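TarM (PDB 4X7R) is a GT-B-fold protein of the glycosyl transferase group 1 family, built on two parallel-sheet domains with a long antiparallel sheet, and binds uridine-5'-diphosphate. Local coordinates at residues Y89-R95 and I141-F146; D217-M223 and H239-Y245; E338-V343 and I446-A450; M409-M413 and P428-I432. The protein carries 1 engineered substitution. All coordinates share one frame; numbering follows the deposited sequence.

Interaction 1: Y89-R95 and I141-F146; sequences YKHISER and IERFSF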
# COMPACT_ATOMS: atom_id res chain seq x y z
N TYR A 89 11.71 -16.58 -29.10
CA TYR A 89 10.39 -17.09 -29.47
C TYR A 89 10.48 -18.32 -30.35
O TYR A 89 9.68 -19.25 -30.17
CB TYR A 89 9.53 -16.01 -30.12
CG TYR A 89 9.17 -14.91 -29.14
CD1 TYR A 89 8.11 -15.07 -28.25
CD2 TYR A 89 9.88 -13.71 -29.11
CE1 TYR A 89 7.78 -14.07 -27.35
CE2 TYR A 89 9.56 -12.70 -28.20
CZ TYR A 89 8.50 -12.88 -27.33
OH TYR A 89 8.15 -11.90 -26.44
N LYS A 90 11.48 -18.36 -31.26
CA LYS A 90 11.75 -19.48 -32.15
C LYS A 90 12.20 -20.69 -31.33
O LYS A 90 11.69 -21.78 -31.55
CB LYS A 90 12.80 -19.11 -33.21
CG LYS A 90 13.05 -20.22 -34.25
CD LYS A 90 13.99 -19.77 -35.37
CE LYS A 90 13.85 -20.61 -36.64
NZ LYS A 90 14.43 -21.98 -36.48
N HIS A 91 13.11 -20.47 -30.34
CA HIS A 91 13.63 -21.48 -29.41
C HIS A 91 12.47 -22.17 -28.66
O HIS A 91 12.39 -23.40 -28.64
CB HIS A 91 14.62 -20.81 -28.41
CG HIS A 91 15.03 -21.65 -27.23
ND1 HIS A 91 14.48 -21.46 -25.95
CD2 HIS A 91 15.95 -22.64 -27.16
CE1 HIS A 91 15.06 -22.35 -25.17
NE2 HIS A 91 15.96 -23.09 -25.86
N ILE A 92 11.55 -21.36 -28.06
CA ILE A 92 10.38 -21.84 -27.32
C ILE A 92 9.46 -22.70 -28.24
O ILE A 92 9.05 -23.79 -27.84
CB ILE A 92 9.64 -20.69 -26.58
CG1 ILE A 92 10.57 -20.03 -25.53
CG2 ILE A 92 8.31 -21.17 -25.94
CD1 ILE A 92 10.04 -18.74 -24.91
N SER A 93 9.18 -22.21 -29.46
CA SER A 93 8.38 -22.90 -30.48
C SER A 93 9.00 -24.23 -30.87
O SER A 93 8.27 -25.20 -31.05
CB SER A 93 8.22 -22.04 -31.73
OG SER A 93 7.72 -20.75 -31.43
N GLU A 94 10.35 -24.28 -31.02
CA GLU A 94 11.08 -25.49 -31.42
C GLU A 94 10.99 -26.59 -30.39
O GLU A 94 10.92 -27.76 -30.76
CB GLU A 94 12.55 -25.20 -31.76
CG GLU A 94 12.80 -24.50 -33.10
CD GLU A 94 12.16 -25.08 -34.35
OE1 GLU A 94 12.13 -26.32 -34.50
OE2 GLU A 94 11.73 -24.27 -35.21
N ARG A 95 10.97 -26.23 -29.10
CA ARG A 95 10.87 -27.18 -27.98
C ARG A 95 9.49 -27.83 -27.91
O ARG A 95 9.35 -28.89 -27.30
CB ARG A 95 11.21 -26.49 -26.65
CG ARG A 95 12.65 -26.00 -26.58
CD ARG A 95 12.88 -25.11 -25.39
NE ARG A 95 12.89 -25.86 -24.13
CZ ARG A 95 13.21 -25.34 -22.96
NH1 ARG A 95 13.55 -24.06 -22.86
NH2 ARG A 95 13.20 -26.09 -21.87
N ILE A 141 11.69 -27.65 -14.83
CA ILE A 141 12.99 -26.97 -14.86
C ILE A 141 12.82 -25.44 -14.95
O ILE A 141 13.51 -24.68 -14.26
CB ILE A 141 13.95 -27.58 -15.91
CG1 ILE A 141 13.34 -27.59 -17.33
CG2 ILE A 141 14.37 -29.00 -15.47
CD1 ILE A 141 14.31 -27.82 -18.47
N GLU A 142 11.86 -24.98 -15.79
CA GLU A 142 11.64 -23.55 -15.99
C GLU A 142 10.23 -23.11 -16.28
O GLU A 142 9.39 -23.91 -16.71
CB GLU A 142 12.61 -23.00 -17.04
CG GLU A 142 12.58 -23.76 -18.34
CD GLU A 142 13.85 -23.62 -19.15
OE1 GLU A 142 14.92 -23.31 -18.57
OE2 GLU A 142 13.77 -23.83 -20.38
N ARG A 143 9.98 -21.81 -16.08
CA ARG A 143 8.72 -21.16 -16.39
C ARG A 143 8.97 -19.85 -17.12
O ARG A 143 9.64 -18.97 -16.57
CB ARG A 143 7.88 -20.91 -15.11
CG ARG A 143 6.73 -19.92 -15.32
CD ARG A 143 5.84 -19.76 -14.11
NE ARG A 143 4.93 -20.91 -14.03
CZ ARG A 143 3.81 -20.94 -13.31
NH1 ARG A 143 3.44 -19.89 -12.60
NH2 ARG A 143 3.04 -22.02 -13.33
N PHE A 144 8.37 -19.70 -18.30
CA PHE A 144 8.34 -18.45 -19.05
C PHE A 144 6.95 -17.81 -18.82
O PHE A 144 5.91 -18.46 -19.04
CB PHE A 144 8.57 -18.68 -20.56
CG PHE A 144 9.97 -19.11 -20.92
CD1 PHE A 144 10.32 -20.45 -20.93
CD2 PHE A 144 10.94 -18.16 -21.23
CE1 PHE A 144 11.63 -20.85 -21.24
CE2 PHE A 144 12.24 -18.56 -21.57
CZ PHE A 144 12.58 -19.90 -21.57
N SER A 145 6.95 -16.55 -18.36
CA SER A 145 5.76 -15.75 -18.10
C SER A 145 5.60 -14.68 -19.17
O SER A 145 6.56 -13.98 -19.51
CB SER A 145 5.82 -15.11 -16.71
OG SER A 145 5.98 -16.14 -15.75
N PHE A 146 4.38 -14.61 -19.74
CA PHE A 146 4.00 -13.71 -20.83
C PHE A 146 2.80 -12.83 -20.46
O PHE A 146 1.92 -13.27 -19.72
CB PHE A 146 3.61 -14.52 -22.08
CG PHE A 146 4.62 -15.51 -22.62
CD1 PHE A 146 4.79 -16.75 -22.02
CD2 PHE A 146 5.33 -15.24 -23.78
CE1 PHE A 146 5.72 -17.67 -22.52
CE2 PHE A 146 6.25 -16.15 -24.29
CZ PHE A 146 6.44 -17.37 -23.66
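A bent R95 meets an extended E142: the arginine turns at chi3 (73°), and the glutamate sets CG between its backbone N and carbonyl carbon (chi1 53°) before running straight out. The result is a salt bridge made end-on by two nitrogens, both N-H groups donating to OE2 of E142. NH1 of R95 lies a very short 2.5 Å from OE2 of E142, nearly along the C-O axis, while NH2 of R95 reaches that OE2 at 2.8 Å from above the carboxylate plane. OE2 stays close to the guanidinium plane, although the two planes are turned 66° apart.

Apolar side chains pack beside the salt bridge. I92 has the length to lay CD1 over one face of the F144 ring, 4.0 Å from its centroid, a CH-pi contact, and the same methyl meets the edge of F146 at CZ. CE1 of Y89 lies 4.0 Å from CE2 of F146, and the phenol OH is hydrogen-bonded to the backbone N of V151. Helix 86-95 thus covers strand 139-147 of the long antiparallel sheet, where I141 and E142 form a classic beta bulge opposite F134. R95 also makes a cation-pi contact with F134. With two N-H groups converging on one oxygen, the carboxylate charge is probably drawn toward OE2.

Interaction 2: D217-M223 and H239-Y245; sequences DSKDSIM and HKNAQKY
Two neighbouring parallel strands of a beta-alpha-beta unit, 221-225 and 243-247, begin here, joined through helix 231-235, and the loops leading into them are tied together. D217 does most of the tying. Its carboxylate faces three successive backbone N-H groups: OD2 takes the N-H of K240 at 2.7 Å on its syn side, and OD1 takes that of N241 at 2.7 Å and that of A242 at 3.0 Å. An aspartate suits the place because its short side chain offers two acceptors to these amides. N241 answers with its own amide, whose ND2 donates to O of D217 at 2.9 Å in an almost straight bond (173°).

Further on, the strands pair in parallel register, I222 with Q243 and M223 with K244. N of Q243 donates to O of S221, N of M223 to O of Q243 at 2.8 Å, and N of Y245 to O of M223. On the face of I222, Q243 runs alongside that residue and donates from NE2 to O of K219 at 2.9 Å and to O of F491 in helix 480-492; its OE1 accepts from OH of Y245 at 2.6 Å, so both ends of the amide are held. On the face of M223, the bend at chi3 (-85°) swings CE over the H239 ring, 3.9 Å from its centroid, and against CG of K244. The lysine ammonium goes on to M234 O and T237 OG1. Parallel strands linked through a helix are the building unit of the Rossmann-like sheet in the N-terminal half of a GT-B protein.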
# COMPACT_ATOMS: atom_id res chain seq x y z
N ASP A 217 23.44 14.14 -6.00
CA ASP A 217 23.96 14.52 -4.69
C ASP A 217 24.01 16.03 -4.46
O ASP A 217 25.09 16.63 -4.32
CB ASP A 217 25.26 13.79 -4.34
CG ASP A 217 25.52 13.79 -2.85
OD1 ASP A 217 24.60 14.20 -2.09
OD2 ASP A 217 26.62 13.37 -2.44
N SER A 218 22.82 16.62 -4.36
CA SER A 218 22.58 18.05 -4.14
C SER A 218 21.69 18.24 -2.93
O SER A 218 20.76 17.45 -2.72
CB SER A 218 21.92 18.65 -5.38
OG SER A 218 21.24 19.86 -5.11
N LYS A 219 21.92 19.32 -2.16
CA LYS A 219 21.12 19.72 -0.99
C LYS A 219 19.63 19.96 -1.38
O LYS A 219 18.75 19.94 -0.52
CB LYS A 219 21.71 20.99 -0.34
CG LYS A 219 23.12 20.80 0.25
CD LYS A 219 24.04 22.03 0.12
CE LYS A 219 24.60 22.29 -1.28
NZ LYS A 219 25.37 21.13 -1.84
N ASP A 220 19.38 20.20 -2.68
CA ASP A 220 18.06 20.41 -3.26
C ASP A 220 17.32 19.08 -3.46
O ASP A 220 16.11 19.08 -3.61
CB ASP A 220 18.18 21.18 -4.60
CG ASP A 220 18.57 22.65 -4.45
OD1 ASP A 220 18.23 23.26 -3.42
OD2 ASP A 220 19.23 23.20 -5.38
N SER A 221 18.07 17.96 -3.48
CA SER A 221 17.52 16.60 -3.62
C SER A 221 17.05 16.14 -2.24
O SER A 221 17.83 16.17 -1.28
CB SER A 221 18.56 15.64 -4.17
OG SER A 221 18.82 15.84 -5.55
N ILE A 222 15.77 15.78 -2.14
CA ILE A 222 15.18 15.35 -0.86
C ILE A 222 14.59 13.95 -1.01
O ILE A 222 13.76 13.72 -1.90
CB ILE A 222 14.13 16.37 -0.34
CG1 ILE A 222 14.77 17.77 -0.11
CG2 ILE A 222 13.41 15.84 0.93
CD1 ILE A 222 13.87 18.93 -0.38
N MET A 223 15.04 13.03 -0.15
CA MET A 223 14.52 11.67 -0.11
C MET A 223 13.62 11.55 1.10
O MET A 223 14.00 11.94 2.21
CB MET A 223 15.66 10.64 -0.01
CG MET A 223 16.43 10.49 -1.32
SD MET A 223 17.85 9.38 -1.19
CE MET A 223 19.07 10.51 -0.59
N HIS A 239 25.12 9.37 -0.68
CA HIS A 239 24.81 10.82 -0.79
C HIS A 239 25.38 11.58 0.39
O HIS A 239 25.18 11.18 1.53
CB HIS A 239 23.29 11.10 -0.90
CG HIS A 239 22.65 10.57 -2.14
ND1 HIS A 239 22.00 9.34 -2.15
CD2 HIS A 239 22.51 11.13 -3.36
CE1 HIS A 239 21.53 9.17 -3.38
NE2 HIS A 239 21.82 10.22 -4.15
N LYS A 240 26.10 12.67 0.11
CA LYS A 240 26.72 13.51 1.14
C LYS A 240 25.92 14.81 1.34
O LYS A 240 26.02 15.43 2.40
CB LYS A 240 28.17 13.84 0.75
CG LYS A 240 29.09 12.61 0.73
CD LYS A 240 30.40 12.90 0.01
CE LYS A 240 31.20 11.64 -0.25
NZ LYS A 240 30.61 10.80 -1.33
N ASN A 241 25.14 15.22 0.32
CA ASN A 241 24.37 16.47 0.37
C ASN A 241 22.88 16.28 0.36
O ASN A 241 22.17 17.07 0.98
CB ASN A 241 24.76 17.37 -0.80
CG ASN A 241 26.23 17.62 -0.90
OD1 ASN A 241 26.88 18.03 0.07
ND2 ASN A 241 26.77 17.37 -2.09
N ALA A 242 22.38 15.29 -0.41
CA ALA A 242 20.96 15.01 -0.50
C ALA A 242 20.38 14.77 0.89
O ALA A 242 21.06 14.20 1.74
CB ALA A 242 20.70 13.83 -1.40
N GLN A 243 19.16 15.28 1.14
CA GLN A 243 18.48 15.14 2.41
C GLN A 243 17.77 13.80 2.53
O GLN A 243 17.29 13.23 1.52
CB GLN A 243 17.49 16.29 2.63
CG GLN A 243 18.15 17.67 2.48
CD GLN A 243 17.21 18.79 2.76
OE1 GLN A 243 16.36 18.70 3.64
NE2 GLN A 243 17.38 19.90 2.05
N LYS A 244 17.72 13.28 3.77
CA LYS A 244 17.07 11.99 4.05
C LYS A 244 16.09 12.11 5.20
O LYS A 244 16.46 12.53 6.30
CB LYS A 244 18.10 10.87 4.33
CG LYS A 244 19.07 10.59 3.17
CD LYS A 244 20.08 9.50 3.52
CE LYS A 244 21.02 9.15 2.37
NZ LYS A 244 21.87 7.96 2.71
N TYR A 245 14.84 11.71 4.94
CA TYR A 245 13.76 11.73 5.94
C TYR A 245 13.06 10.41 5.93
O TYR A 245 12.92 9.80 4.88
CB TYR A 245 12.70 12.83 5.65
CG TYR A 245 13.27 14.23 5.69
CD1 TYR A 245 13.40 14.91 6.89
CD2 TYR A 245 13.75 14.84 4.53
CE1 TYR A 245 13.99 16.18 6.94
CE2 TYR A 245 14.31 16.11 4.57
CZ TYR A 245 14.44 16.77 5.78
OH TYR A 245 15.05 18.00 5.83

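Interaction 3: E338-V343 and I446-A450; sequences EVAELV and INDMA
V339 and I446 run antiparallel alongside each other, with CG2 of the valine 3.7 Å from CB of the isoleucine. M449 comes to the same valine at about a right angle: its chain bends only at the end, bringing CE between the two valine methyls, 3.4 Å from CG2 of V339, a tight carbon contact. A flexible methionine can fill such a site between branched neighbours.

L342 meets the CG1-CD1 branch of I446. I446 holds CG1 between its backbone N and carbonyl carbon (chi1 65°), which carries CD1 out to 3.9 Å from CD1 of L342 and also brings it near OE1 of E338. The helices 333-346 and 446-457 belong to the C-terminal Rossmann-like domain, and their segments pass with axes 9.0 Å apart at a crossing angle of -53°. M449 also rests on strands 419-422 and 438-441, so the packing reaches down to the sheet. At A450 the small side chain lets the helices close up, its CA being 5.4 Å from CA of V343. CB of A450 touches CB of L342 at 3.7 Å, and CG2 of V343 packs against CA of A450 before the valine continues onto I453 and L454. At the exposed N447, OD1 lies 3.5 Å from CD1 of L342.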
# COMPACT_ATOMS: atom_id res chain seq x y z
N GLU A 338 -19.23 -7.54 16.38
CA GLU A 338 -19.74 -7.72 17.74
C GLU A 338 -20.55 -6.51 18.17
O GLU A 338 -21.57 -6.67 18.84
CB GLU A 338 -18.60 -7.98 18.74
CG GLU A 338 -18.08 -9.41 18.70
CD GLU A 338 -16.85 -9.70 19.54
OE1 GLU A 338 -16.81 -9.27 20.72
OE2 GLU A 338 -15.94 -10.39 19.03
N VAL A 339 -20.13 -5.29 17.75
CA VAL A 339 -20.84 -4.04 18.04
C VAL A 339 -22.15 -4.00 17.24
O VAL A 339 -23.19 -3.67 17.81
CB VAL A 339 -19.96 -2.78 17.82
CG1 VAL A 339 -20.79 -1.50 17.86
CG2 VAL A 339 -18.84 -2.72 18.86
N ALA A 340 -22.09 -4.39 15.94
CA ALA A 340 -23.24 -4.45 15.03
C ALA A 340 -24.35 -5.33 15.62
O ALA A 340 -25.50 -4.89 15.67
CB ALA A 340 -22.81 -4.98 13.68
N GLU A 341 -23.98 -6.51 16.17
CA GLU A 341 -24.88 -7.45 16.83
C GLU A 341 -25.67 -6.77 17.97
O GLU A 341 -26.88 -6.97 18.06
CB GLU A 341 -24.10 -8.67 17.37
CG GLU A 341 -24.97 -9.77 17.95
CD GLU A 341 -24.24 -11.00 18.46
OE1 GLU A 341 -23.24 -10.84 19.19
OE2 GLU A 341 -24.70 -12.13 18.16
N LEU A 342 -24.98 -5.96 18.80
CA LEU A 342 -25.59 -5.23 19.93
C LEU A 342 -26.52 -4.12 19.46
O LEU A 342 -27.62 -3.98 20.01
CB LEU A 342 -24.50 -4.65 20.86
CG LEU A 342 -23.61 -5.64 21.61
CD1 LEU A 342 -22.40 -4.94 22.19
CD2 LEU A 342 -24.38 -6.35 22.72
N VAL A 343 -26.10 -3.34 18.45
CA VAL A 343 -26.87 -2.23 17.87
C VAL A 343 -28.15 -2.78 17.21
O VAL A 343 -29.24 -2.28 17.48
CB VAL A 343 -26.01 -1.36 16.90
CG1 VAL A 343 -26.81 -0.19 16.35
CG2 VAL A 343 -24.75 -0.84 17.59
N ILE A 446 -17.25 -2.36 23.92
CA ILE A 446 -18.22 -2.60 22.84
C ILE A 446 -19.65 -2.15 23.19
O ILE A 446 -20.38 -1.73 22.29
CB ILE A 446 -18.14 -4.04 22.25
CG1 ILE A 446 -18.52 -5.14 23.28
CG2 ILE A 446 -16.75 -4.29 21.62
CD1 ILE A 446 -18.88 -6.52 22.68
N ASN A 447 -20.04 -2.22 24.48
CA ASN A 447 -21.36 -1.81 24.96
C ASN A 447 -21.56 -0.30 24.90
O ASN A 447 -22.60 0.16 24.44
CB ASN A 447 -21.63 -2.33 26.38
CG ASN A 447 -21.61 -3.83 26.52
OD1 ASN A 447 -21.93 -4.58 25.59
ND2 ASN A 447 -21.27 -4.29 27.71
N ASP A 448 -20.56 0.48 25.38
CA ASP A 448 -20.62 1.94 25.32
C ASP A 448 -20.55 2.43 23.87
O ASP A 448 -21.19 3.42 23.54
CB ASP A 448 -19.55 2.61 26.19
CG ASP A 448 -19.71 4.12 26.30
OD1 ASP A 448 -20.82 4.58 26.68
OD2 ASP A 448 -18.75 4.85 25.97
N MET A 449 -19.83 1.70 23.00
CA MET A 449 -19.76 2.08 21.59
C MET A 449 -21.10 1.82 20.89
O MET A 449 -21.54 2.66 20.10
CB MET A 449 -18.63 1.37 20.87
CG MET A 449 -18.29 2.04 19.57
SD MET A 449 -16.92 1.27 18.71
CE MET A 449 -17.76 0.32 17.72
N ALA A 450 -21.75 0.67 21.20
CA ALA A 450 -23.06 0.31 20.67
C ALA A 450 -24.10 1.35 21.12
O ALA A 450 -24.92 1.78 20.31
CB ALA A 450 -23.47 -1.08 21.15

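Interaction 4: M409-M413 and P428-I432; sequences MIEAM and PSDFI. With UDP (uridine-5'-diphosphate), chain E.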
# COMPACT_ATOMS: atom_id res chain seq x y z
N MET A 409 -11.15 8.18 9.27
CA MET A 409 -11.87 8.93 10.31
C MET A 409 -11.87 10.43 9.95
O MET A 409 -12.92 11.06 9.96
CB MET A 409 -11.21 8.71 11.68
CG MET A 409 -11.42 7.31 12.24
SD MET A 409 -10.72 7.14 13.90
CE MET A 409 -9.00 6.75 13.49
N ILE A 410 -10.69 10.96 9.55
CA ILE A 410 -10.52 12.35 9.15
C ILE A 410 -11.37 12.65 7.91
O ILE A 410 -12.05 13.67 7.89
CB ILE A 410 -9.02 12.70 8.95
CG1 ILE A 410 -8.26 12.68 10.33
CG2 ILE A 410 -8.87 14.08 8.23
CD1 ILE A 410 -6.66 12.91 10.22
N GLU A 411 -11.36 11.74 6.92
CA GLU A 411 -12.14 11.87 5.67
C GLU A 411 -13.64 11.94 5.96
O GLU A 411 -14.31 12.81 5.42
CB GLU A 411 -11.84 10.72 4.70
CG GLU A 411 -10.47 10.82 4.04
CD GLU A 411 -10.01 9.56 3.34
OE1 GLU A 411 -10.86 8.70 3.02
OE2 GLU A 411 -8.78 9.41 3.13
N ALA A 412 -14.14 11.08 6.87
CA ALA A 412 -15.54 11.06 7.29
C ALA A 412 -15.94 12.39 7.92
O ALA A 412 -17.00 12.92 7.62
CB ALA A 412 -15.77 9.93 8.28
N MET A 413 -15.06 12.95 8.76
CA MET A 413 -15.28 14.23 9.42
C MET A 413 -15.34 15.37 8.41
O MET A 413 -16.19 16.26 8.55
CB MET A 413 -14.23 14.47 10.50
CG MET A 413 -14.45 13.57 11.71
SD MET A 413 -13.18 13.68 12.97
CE MET A 413 -13.50 15.30 13.62
N PRO A 428 -7.21 9.39 17.03
CA PRO A 428 -8.58 9.83 17.36
C PRO A 428 -8.75 11.01 18.30
O PRO A 428 -9.47 11.94 17.94
CB PRO A 428 -9.27 8.55 17.85
CG PRO A 428 -8.57 7.48 17.14
CD PRO A 428 -7.13 7.91 17.01
N SER A 429 -8.05 11.04 19.44
CA SER A 429 -8.18 12.14 20.43
C SER A 429 -7.57 13.46 19.97
O SER A 429 -7.82 14.48 20.58
CB SER A 429 -7.64 11.72 21.80
OG SER A 429 -6.28 11.36 21.68
N ASP A 430 -6.80 13.45 18.88
CA ASP A 430 -6.26 14.69 18.32
C ASP A 430 -7.38 15.46 17.66
O ASP A 430 -7.41 16.70 17.75
CB ASP A 430 -5.21 14.40 17.26
CG ASP A 430 -3.83 14.13 17.78
OD1 ASP A 430 -3.69 13.91 19.00
OD2 ASP A 430 -2.88 14.20 16.99
N PHE A 431 -8.29 14.76 16.96
CA PHE A 431 -9.33 15.45 16.19
C PHE A 431 -10.76 15.25 16.65
O PHE A 431 -11.60 16.09 16.35
CB PHE A 431 -9.14 15.18 14.69
CG PHE A 431 -8.89 13.74 14.33
CD1 PHE A 431 -9.95 12.83 14.28
CD2 PHE A 431 -7.62 13.29 14.03
CE1 PHE A 431 -9.73 11.50 13.97
CE2 PHE A 431 -7.39 11.95 13.73
CZ PHE A 431 -8.45 11.06 13.69
N ILE A 432 -11.05 14.17 17.39
CA ILE A 432 -12.41 13.97 17.89
C ILE A 432 -12.53 14.73 19.21
O ILE A 432 -11.69 14.55 20.09
CB ILE A 432 -12.83 12.47 18.01
CG1 ILE A 432 -12.74 11.74 16.63
CG2 ILE A 432 -14.24 12.33 18.66
CD1 ILE A 432 -12.91 10.21 16.72
N1 UDP E . -9.58 3.34 1.12
C2 UDP E . -10.29 3.49 -0.06
N3 UDP E . -11.20 2.50 -0.32
C4 UDP E . -11.46 1.38 0.45
C5 UDP E . -10.65 1.27 1.64
C6 UDP E . -9.76 2.23 1.93
O2 UDP E . -10.13 4.43 -0.82
O4 UDP E . -12.35 0.59 0.10
C1' UDP E . -8.73 4.49 1.54
C2' UDP E . -9.44 5.49 2.44
O2' UDP E . -10.16 6.45 1.69
C3' UDP E . -8.25 6.13 3.17
C4' UDP E . -7.25 4.98 3.28
O4' UDP E . -7.63 4.01 2.27
O3' UDP E . -7.68 7.29 2.56
C5' UDP E . -7.19 4.32 4.63
O5' UDP E . -6.48 5.23 5.50
PA UDP E . -6.26 5.04 7.08
O1A UDP E . -5.23 6.00 7.53
O2A UDP E . -7.60 5.27 7.79
O3A UDP E . -5.78 3.57 7.32
PB UDP E . -4.60 2.68 6.69
O1B UDP E . -3.40 3.55 6.42
O2B UDP E . -5.07 2.03 5.39
O3B UDP E . -4.20 1.62 7.70
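The F431 ring is sandwiched between the carbonyl O of P428 and I410. Over one face sits that oxygen, which also accepts the N-H groups of F431 and I432; over the opposite face comes CG1 of I410, 3.7 Å from the ring centroid and 16° off its normal, a CH-pi contact. F431 reaches this slot because CG stands between its backbone N and carbonyl carbon (chi1 47°), directing the ring at helix 407-414. M413 and M409 approach it obliquely. SD of M413 lies 3.6 Å from CD1 of F431, a Met-aromatic contact, and CB of M409 lies 3.9 Å from CE1 of F431.

Both methionines extend farther. CE of M409 packs at 3.7 Å on CG of P428, part of the compact, rigid proline ring, and SD of M413 also lies near CG1 of I432. CE of M413 comes 3.4 Å from O of F431, a carbonyl that accepts a hydrogen bond from N437 ND2. Helix 460-477 adds I474, which touches I410, M413 and F431.

Helix 407-414, which carries M409, I410 and M413, faces the nucleotide in the C-terminal domain of the GT-B fold. E411 leaves it away from the hydrophobic contact and takes both ribose hydroxyls of uridine-5'-diphosphate: O2' donates to OE1 of E411 at 2.7 Å, and O3' donates to OE2 of E411 at a very short 2.5 Å. This forked grip is consistent with the second glutamate of the EX7E motif of this family. The backbone N atoms of L407 and S408, where the helix begins, bind the same ligand.

Interactions 2, 3 and 4 lie in the two Rossmann-like domains; interaction 1 lies on the separate antiparallel sheet. Interactions 3 and 4 share the C-terminal domain, their centres about 20 Å apart and nearest atoms about 10 Å; in sequence, interaction 4 falls between the two segments of interaction 3. Interaction 2 belongs to the N-terminal parallel sheet, its centre about 34 Å from that of interaction 4. Interaction 1 is about 54 Å from interaction 4 and 58 Å from interaction 3, centre to centre. Interaction 4 alone touches uridine-5'-diphosphate, through E411. The side chain of I410 is about 7 Å, and that of Y245 about 14 Å, from the bound (2S)-2,3-dihydroxypropyl 2-acetamido-2-deoxy-alpha-D-glucopyranoside.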